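Local coordinates for protein aspartate aminotransferase, mitochondrial (Trypanosoma brucei brucei, PDB 4W5K) that is a homodimeric pyridoxal 5'-phosphate enzyme that probably transfers the amino group of L-aspartate to 2-oxoglutarate, at residues Leu104-Asp109 and Arg279-Asn284. The protein carries 1 engineered substitution. Residues are numbered along the deposited sequence; the frame is centred on the assembly and turned at random.
Sequences LRIGGD and RPMYSN
At the dimer interface of this aminotransferase, the kinked C-terminal end of helix 264-282 sends Met281 against one side of helix 99-110, where it meets Arg105, Ile106 and Asp109. A long, flexible methionine suits the spacing of the two helices: the CA atoms of Ile106 and Met281, the nearest pair across the two segments, stand 9.4 Å apart. With CG anti to the backbone N (chi1 -165°) and chi2 also extended, the unbranched chain reaches over before bending at chi3 (-69°). Its methyl CE ends 3.7 Å from CD1 of Ile106, the two side chains passing alongside one another and running opposite ways, while SD lies 4.0 Å from the same CD1. The branched apolar side chain of Ile106 also packs on Leu274 and Leu277 of helix 264-282.

In the large domain of this PLP-dependent fold, helix 99-110 begins at the cofactor site, with Gly100 and Thr101 binding pyridoxal phosphate. One turn on, Arg105 and Asp109 form an i to i+4 salt bridge: NE of Arg105 donates to OD2 of Asp109 at 2.9 Å, approaching from above the carboxylate plane, 35° out of it. This bond and one from NH1 to Pro280 O of the second subunit hold the guanidinium; CE of Met281 lies over one face, 4.2 Å from NE of Arg105 and 3.8 Å from OD2 of Asp109. Met281 also packs on Met281 of the second subunit.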
ATOM      1  N   LEU A 104      -7.855   5.584  -6.734  1.00 16.24           N
ATOM      2  CA  LEU A 104      -8.205   7.013  -6.851  1.00 16.04           C
ATOM      3  C   LEU A 104      -6.951   7.874  -6.857  1.00 14.62           C
ATOM      4  O   LEU A 104      -6.833   8.817  -7.646  1.00 18.35           O
ATOM      5  CB  LEU A 104      -9.115   7.443  -5.702  1.00 15.95           C
ATOM      6  CG  LEU A 104     -10.500   6.824  -5.857  1.00 18.13           C
ATOM      7  CD1 LEU A 104     -11.202   6.828  -4.505  1.00 21.64           C
ATOM      8  CD2 LEU A 104     -11.343   7.615  -6.940  1.00 17.32           C
ATOM      9  N   ARG A 105      -6.023   7.580  -5.951  1.00 14.36           N
ATOM     10  CA  ARG A 105      -4.791   8.366  -5.841  1.00 14.85           C
ATOM     11  C   ARG A 105      -3.864   8.169  -7.048  1.00 19.43           C
ATOM     12  O   ARG A 105      -3.394   9.160  -7.651  1.00 18.82           O
ATOM     13  CB  ARG A 105      -4.032   8.008  -4.550  1.00 15.49           C
ATOM     14  CG  ARG A 105      -2.620   8.631  -4.420  1.00 16.06           C
ATOM     15  CD  ARG A 105      -2.647  10.162  -4.456  1.00 17.58           C
ATOM     16  NE  ARG A 105      -1.291  10.704  -4.316  1.00 17.98           N
ATOM     17  CZ  ARG A 105      -0.700  10.998  -3.154  1.00 18.14           C
ATOM     18  NH1 ARG A 105      -1.353  10.800  -2.011  1.00 18.79           N
ATOM     19  NH2 ARG A 105       0.543  11.502  -3.143  1.00 18.71           N
ATOM     20  N   ILE A 106      -3.574   6.911  -7.386  1.00 16.82           N
ATOM     21  CA  ILE A 106      -2.690   6.636  -8.529  1.00 16.77           C
ATOM     22  C   ILE A 106      -3.338   7.156  -9.826  1.00 18.37           C
ATOM     23  O   ILE A 106      -2.667   7.765 -10.646  1.00 19.04           O
ATOM     24  CB  ILE A 106      -2.353   5.147  -8.653  1.00 18.59           C
ATOM     25  CG1 ILE A 106      -1.476   4.709  -7.464  1.00 20.38           C
ATOM     26  CG2 ILE A 106      -1.635   4.861  -9.962  1.00 19.71           C
ATOM     27  CD1 ILE A 106      -0.090   5.341  -7.405  1.00 23.24           C
ATOM     28  N   GLY A 107      -4.640   6.928  -9.994  1.00 16.14           N
ATOM     29  CA  GLY A 107      -5.347   7.502 -11.143  1.00 17.10           C
ATOM     30  C   GLY A 107      -5.251   9.000 -11.188  1.00 18.32           C
ATOM     31  O   GLY A 107      -5.007   9.586 -12.263  1.00 18.97           O
ATOM     32  N   GLY A 108      -5.518   9.657 -10.055  1.00 20.10           N
ATOM     33  CA  GLY A 108      -5.383  11.107  -9.977  1.00 19.97           C
ATOM     34  C   GLY A 108      -3.984  11.594 -10.343  1.00 21.02           C
ATOM     35  O   GLY A 108      -3.812  12.595 -11.059  1.00 21.67           O
ATOM     36  N   ASP A 109      -2.965  10.867  -9.871  1.00 16.75           N
ATOM     37  CA  ASP A 109      -1.583  11.206 -10.192  1.00 18.69           C
ATOM     38  C   ASP A 109      -1.247  10.967 -11.669  1.00 19.09           C
ATOM     39  O   ASP A 109      -0.277  11.545 -12.190  1.00 21.27           O
ATOM     40  CB  ASP A 109      -0.604  10.392  -9.307  1.00 20.39           C
ATOM     41  CG  ASP A 109      -0.413  11.004  -7.910  1.00 22.12           C
ATOM     42  OD1 ASP A 109      -0.519  12.234  -7.776  1.00 22.62           O
ATOM     43  OD2 ASP A 109      -0.111  10.256  -6.944  1.00 19.88           O
ATOM     44  N   ARG A 279       6.091   2.562  -8.160  1.00 17.57           N
ATOM     45  CA  ARG A 279       7.363   2.136  -7.597  1.00 19.21           C
ATOM     46  C   ARG A 279       7.896   3.083  -6.496  1.00 19.05           C
ATOM     47  O   ARG A 279       8.276   2.605  -5.421  1.00 16.49           O
ATOM     48  CB  ARG A 279       8.402   1.960  -8.704  1.00 19.06           C
ATOM     49  CG  ARG A 279       9.680   1.367  -8.198  1.00 24.09           C
ATOM     50  CD  ARG A 279      10.645   1.021  -9.329  1.00 30.20           C
ATOM     51  NE  ARG A 279      10.094   0.020 -10.247  1.00 37.77           N
ATOM     52  CZ  ARG A 279       9.626   0.298 -11.463  1.00 42.71           C
ATOM     53  NH1 ARG A 279       9.649   1.548 -11.916  1.00 44.16           N
ATOM     54  NH2 ARG A 279       9.147  -0.672 -12.235  1.00 40.44           N
ATOM     55  N   PRO A 280       7.877   4.419  -6.726  1.00 19.21           N
ATOM     56  CA  PRO A 280       8.352   5.316  -5.662  1.00 17.05           C
ATOM     57  C   PRO A 280       7.294   5.664  -4.605  1.00 16.34           C
ATOM     58  O   PRO A 280       7.572   6.491  -3.742  1.00 18.57           O
ATOM     59  CB  PRO A 280       8.774   6.568  -6.441  1.00 19.55           C
ATOM     60  CG  PRO A 280       7.766   6.613  -7.561  1.00 19.99           C
ATOM     61  CD  PRO A 280       7.627   5.164  -7.983  1.00 20.77           C
ATOM     62  N   MET A 281       6.132   5.019  -4.641  1.00 17.13           N
ATOM     63  CA  MET A 281       5.156   5.185  -3.565  1.00 18.88           C
ATOM     64  C   MET A 281       5.170   3.977  -2.595  1.00 20.26           C
ATOM     65  O   MET A 281       5.235   4.170  -1.386  1.00 18.10           O
ATOM     66  CB  MET A 281       3.755   5.377  -4.123  1.00 17.99           C
ATOM     67  CG  MET A 281       2.809   5.904  -3.075  1.00 16.95           C
ATOM     68  SD  MET A 281       1.133   6.167  -3.710  1.00 20.65           S
ATOM     69  CE  MET A 281       1.459   7.550  -4.813  1.00 17.99           C
ATOM     70  N   TYR A 282       5.125   2.760  -3.133  1.00 16.42           N
ATOM     71  CA  TYR A 282       5.078   1.547  -2.278  1.00 14.59           C
ATOM     72  C   TYR A 282       5.717   0.327  -2.959  1.00 16.07           C
ATOM     73  O   TYR A 282       5.586  -0.791  -2.462  1.00 17.25           O
ATOM     74  CB  TYR A 282       3.609   1.227  -1.858  1.00 16.56           C
ATOM     75  CG  TYR A 282       2.649   1.010  -3.000  1.00 17.81           C
ATOM     76  CD1 TYR A 282       2.455  -0.253  -3.562  1.00 19.17           C
ATOM     77  CD2 TYR A 282       1.922   2.089  -3.530  1.00 17.21           C
ATOM     78  CE1 TYR A 282       1.527  -0.442  -4.621  1.00 17.10           C
ATOM     79  CE2 TYR A 282       1.036   1.906  -4.574  1.00 18.72           C
ATOM     80  CZ  TYR A 282       0.862   0.659  -5.116  1.00 16.41           C
ATOM     81  OH  TYR A 282      -0.053   0.515  -6.135  1.00 18.11           O
ATOM     82  N   SER A 283       6.389   0.551  -4.084  1.00 16.40           N
ATOM     83  CA  SER A 283       7.169  -0.480  -4.809  1.00 17.07           C
ATOM     84  C   SER A 283       6.313  -1.495  -5.561  1.00 17.89           C
ATOM     85  O   SER A 283       6.472  -1.662  -6.773  1.00 20.92           O
ATOM     86  CB  SER A 283       8.131  -1.232  -3.860  1.00 17.31           C
ATOM     87  OG  SER A 283       9.169  -1.840  -4.598  1.00 21.32           O
ATOM     88  N   ASN A 284       5.424  -2.191  -4.842  1.00 15.87           N
ATOM     89  CA  ASN A 284       4.564  -3.210  -5.438  1.00 17.93           C
ATOM     90  C   ASN A 284       3.475  -3.600  -4.415  1.00 17.52           C
ATOM     91  O   ASN A 284       3.602  -3.290  -3.240  1.00 14.97           O
ATOM     92  CB  ASN A 284       5.405  -4.410  -5.903  1.00 17.64           C
ATOM     93  CG  ASN A 284       6.381  -4.871  -4.848  1.00 19.39           C
ATOM     94  OD1 ASN A 284       5.964  -5.348  -3.810  1.00 20.12           O
ATOM     95  ND2 ASN A 284       7.686  -4.679  -5.090  1.00 17.66           N
TER